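Local structure of beta-2-microglobulin (Ctenopharyngodon idella, 6LBE) at residues B[4-9]-B[81-86]. The protein is the light chain of MHC class I molecules in a bony fish and probably supports the presentation of peptide antigens to the immune system. Residues are numbered along the deposited sequence; the frame is centred on the assembly and turned at random.
Sequences SDPKVQ and CRVRHM
Val8 and Val83 meet through single methyl groups, Val8 CG2 lying 3.6 Å from Val83 CG2, while their side chains run past each other in opposite directions. The two valines share a rotamer, with CG1 anti to the backbone N (chi1 167° and 169°), which turns each CG2 to the side of its own N. The other Val83 branch, CG1, reaches the Pro6 ring at CG, 3.9 Å away. The Pro6 ring spans Val83 and His85: its CD lies 3.8 Å from His85 ND1 and also packs against His85 CB, the proline crossing the histidine side chain at a slant. Two further groups approach the imidazole: Ser4 O comes obliquely toward His85 CE1, and Met86 CG lies over the centre of one ring face. Polar partners on both nitrogens would hold the ring in this orientation. In the ring plane a water bonds to His85 ND1 at 2.9 Å and donates to Asp5 OD1 at 2.6 Å, bridging the two segments, whereas His85 NE2 is hydrogen-bonded to Pro33 O. Farther along, Val8 CG1 comes within 4.5 Å of Cys81 SG, whose disulfide to Cys26 ties strand 79-85 to strand 22-29. Val28 of that same strand packs against Pro6, Val8 and Val83. Strand 7-12 is an edge strand of one antiparallel sheet and strand 79-85 an inner strand of the other; the touching parts run nearly antiparallel, 172° apart, although they belong to different sheets. Such side-chain packing between facing sheets beside the intersheet disulfide is characteristic of the immunoglobulin C1-set beta sandwich, here where edge strand 7-12 begins.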
ATOM      1  N   SER B   4     -11.710 -12.572   4.962  1.00 20.90           N
ATOM      2  CA  SER B   4     -10.519 -12.375   5.775  1.00 18.41           C
ATOM      3  C   SER B   4     -10.770 -11.235   6.751  1.00 19.26           C
ATOM      4  O   SER B   4     -11.274 -10.180   6.357  1.00 19.49           O
ATOM      5  CB  SER B   4      -9.308 -12.039   4.911  1.00 18.15           C
ATOM      6  OG  SER B   4      -9.087 -12.983   3.887  1.00 27.89           O
ATOM      7  N   ASP B   5     -10.401 -11.441   8.015  1.00 19.15           N
ATOM      8  CA  ASP B   5     -10.524 -10.388   9.013  1.00 21.27           C
ATOM      9  C   ASP B   5      -9.472  -9.303   8.791  1.00 23.59           C
ATOM     10  O   ASP B   5      -8.370  -9.579   8.304  1.00 20.88           O
ATOM     11  CB  ASP B   5     -10.370 -10.947  10.422  1.00 16.39           C
ATOM     12  CG  ASP B   5     -11.607 -11.674  10.892  1.00 33.34           C
ATOM     13  OD1 ASP B   5     -12.734 -11.227  10.538  1.00 30.59           O
ATOM     14  OD2 ASP B   5     -11.454 -12.715  11.579  1.00 35.67           O
ATOM     15  N   PRO B   6      -9.788  -8.060   9.151  1.00 20.77           N
ATOM     16  CA  PRO B   6      -8.796  -6.986   9.033  1.00 16.50           C
ATOM     17  C   PRO B   6      -7.706  -7.102  10.089  1.00 19.66           C
ATOM     18  O   PRO B   6      -7.982  -7.275  11.284  1.00 17.16           O
ATOM     19  CB  PRO B   6      -9.628  -5.713   9.226  1.00 18.52           C
ATOM     20  CG  PRO B   6     -10.812  -6.161  10.038  1.00 21.41           C
ATOM     21  CD  PRO B   6     -11.114  -7.559   9.552  1.00 20.82           C
ATOM     22  N   LYS B   7      -6.458  -7.020   9.624  1.00 18.23           N
ATOM     23  CA  LYS B   7      -5.316  -6.710  10.478  1.00 18.56           C
ATOM     24  C   LYS B   7      -5.250  -5.200  10.663  1.00 16.07           C
ATOM     25  O   LYS B   7      -5.403  -4.453   9.698  1.00 15.29           O
ATOM     26  CB  LYS B   7      -4.041  -7.232   9.832  1.00 16.75           C
ATOM     27  CG  LYS B   7      -2.752  -6.887  10.525  1.00 22.76           C
ATOM     28  CD  LYS B   7      -1.690  -7.879  10.078  1.00 26.86           C
ATOM     29  CE  LYS B   7      -0.322  -7.255   9.921  1.00 25.21           C
ATOM     30  NZ  LYS B   7       0.441  -8.113   8.962  1.00 29.62           N
ATOM     31  N   VAL B   8      -5.070  -4.738  11.897  1.00 16.22           N
ATOM     32  CA  VAL B   8      -5.173  -3.309  12.191  1.00 17.38           C
ATOM     33  C   VAL B   8      -3.965  -2.859  13.007  1.00 16.83           C
ATOM     34  O   VAL B   8      -3.603  -3.501  13.999  1.00 19.61           O
ATOM     35  CB  VAL B   8      -6.493  -2.973  12.916  1.00 17.47           C
ATOM     36  CG1 VAL B   8      -6.461  -1.586  13.478  1.00 15.55           C
ATOM     37  CG2 VAL B   8      -7.638  -3.084  11.944  1.00 15.99           C
ATOM     38  N   GLN B   9      -3.336  -1.762  12.579  1.00 13.54           N
ATOM     39  CA  GLN B   9      -2.143  -1.233  13.231  1.00 12.93           C
ATOM     40  C   GLN B   9      -2.313   0.258  13.463  1.00 15.13           C
ATOM     41  O   GLN B   9      -2.483   1.017  12.505  1.00 14.65           O
ATOM     42  CB  GLN B   9      -0.896  -1.506  12.395  1.00 13.08           C
ATOM     43  CG  GLN B   9      -0.453  -2.946  12.465  1.00 18.04           C
ATOM     44  CD  GLN B   9       0.616  -3.286  11.448  1.00 18.93           C
ATOM     45  OE1 GLN B   9       0.308  -3.661  10.309  1.00 22.87           O
ATOM     46  NE2 GLN B   9       1.869  -3.186  11.853  1.00 15.20           N
ATOM     47  N   CYS B  81      -8.482   3.551  17.140  1.00 13.83           N
ATOM     48  CA  CYS B  81      -8.930   3.278  15.797  1.00 12.09           C
ATOM     49  C   CYS B  81     -10.038   2.246  15.900  1.00 16.76           C
ATOM     50  O   CYS B  81      -9.851   1.206  16.540  1.00 16.31           O
ATOM     51  CB  CYS B  81      -7.780   2.769  14.934  1.00 12.55           C
ATOM     52  SG  CYS B  81      -8.285   2.504  13.246  1.00 17.85           S
ATOM     53  N   ARG B  82     -11.193   2.546  15.307  1.00 17.51           N
ATOM     54  CA  ARG B  82     -12.338   1.648  15.281  1.00 12.12           C
ATOM     55  C   ARG B  82     -12.591   1.195  13.857  1.00 14.79           C
ATOM     56  O   ARG B  82     -12.739   2.030  12.956  1.00 12.65           O
ATOM     57  CB  ARG B  82     -13.589   2.330  15.818  1.00 18.94           C
ATOM     58  CG  ARG B  82     -13.655   2.463  17.330  1.00 26.51           C
ATOM     59  CD  ARG B  82     -14.985   3.063  17.738  1.00 26.29           C
ATOM     60  NE  ARG B  82     -15.024   3.444  19.143  1.00 33.70           N
ATOM     61  CZ  ARG B  82     -16.091   4.000  19.712  1.00 37.74           C
ATOM     62  NH1 ARG B  82     -17.173   4.221  18.978  1.00 32.78           N
ATOM     63  NH2 ARG B  82     -16.082   4.331  20.998  1.00 37.94           N
ATOM     64  N   VAL B  83     -12.678  -0.119  13.665  1.00 15.56           N
ATOM     65  CA  VAL B  83     -12.792  -0.733  12.346  1.00 12.74           C
ATOM     66  C   VAL B  83     -14.060  -1.582  12.287  1.00 15.10           C
ATOM     67  O   VAL B  83     -14.331  -2.383  13.190  1.00 13.53           O
ATOM     68  CB  VAL B  83     -11.549  -1.584  12.025  1.00 15.49           C
ATOM     69  CG1 VAL B  83     -11.789  -2.432  10.781  1.00 14.90           C
ATOM     70  CG2 VAL B  83     -10.349  -0.691  11.816  1.00 12.15           C
ATOM     71  N   ARG B  84     -14.831  -1.401  11.221  1.00 14.90           N
ATOM     72  CA  ARG B  84     -16.036  -2.176  10.975  1.00 14.54           C
ATOM     73  C   ARG B  84     -15.899  -2.810   9.600  1.00 13.30           C
ATOM     74  O   ARG B  84     -15.865  -2.112   8.586  1.00 14.16           O
ATOM     75  CB  ARG B  84     -17.281  -1.293  11.073  1.00 17.55           C
ATOM     76  CG  ARG B  84     -18.571  -2.074  11.324  1.00 23.13           C
ATOM     77  CD  ARG B  84     -19.108  -2.692  10.042  1.00 21.97           C
ATOM     78  NE  ARG B  84     -19.497  -1.642   9.104  1.00 21.11           N
ATOM     79  CZ  ARG B  84     -19.450  -1.762   7.784  1.00 21.26           C
ATOM     80  NH1 ARG B  84     -19.041  -2.897   7.231  1.00 24.97           N
ATOM     81  NH2 ARG B  84     -19.821  -0.746   7.019  1.00 28.10           N
ATOM     82  N   HIS B  85     -15.801  -4.126   9.563  1.00 16.07           N
ATOM     83  CA  HIS B  85     -15.631  -4.862   8.320  1.00 18.69           C
ATOM     84  C   HIS B  85     -16.868  -5.713   8.059  1.00 22.63           C
ATOM     85  O   HIS B  85     -17.222  -6.556   8.890  1.00 21.62           O
ATOM     86  CB  HIS B  85     -14.402  -5.753   8.382  1.00 19.00           C
ATOM     87  CG  HIS B  85     -14.206  -6.588   7.158  1.00 20.85           C
ATOM     88  ND1 HIS B  85     -14.028  -7.953   7.209  1.00 19.21           N
ATOM     89  CD2 HIS B  85     -14.133  -6.246   5.849  1.00 20.98           C
ATOM     90  CE1 HIS B  85     -13.849  -8.415   5.982  1.00 25.62           C
ATOM     91  NE2 HIS B  85     -13.911  -7.399   5.139  1.00 24.71           N
ATOM     92  N   MET B  86     -17.464  -5.544   6.887  1.00 19.40           N
ATOM     93  CA  MET B  86     -18.645  -6.270   6.513  1.00 22.17           C
ATOM     94  C   MET B  86     -19.732  -6.049   7.545  1.00 26.85           C
ATOM     95  O   MET B  86     -19.972  -4.955   7.962  1.00 20.49           O
ATOM     96  CB  MET B  86     -18.320  -7.732   6.431  1.00 17.65           C
ATOM     97  CG  MET B  86     -17.465  -8.177   5.308  1.00 17.40           C
ATOM     98  SD  MET B  86     -17.901  -7.561   3.742  1.00 30.32           S
ATOM     99  CE  MET B  86     -19.606  -7.838   3.659  1.00 31.59           C
TER
HETATM  100  O   HOH W   1     -14.377  -9.429   9.626  1.00 21.54           O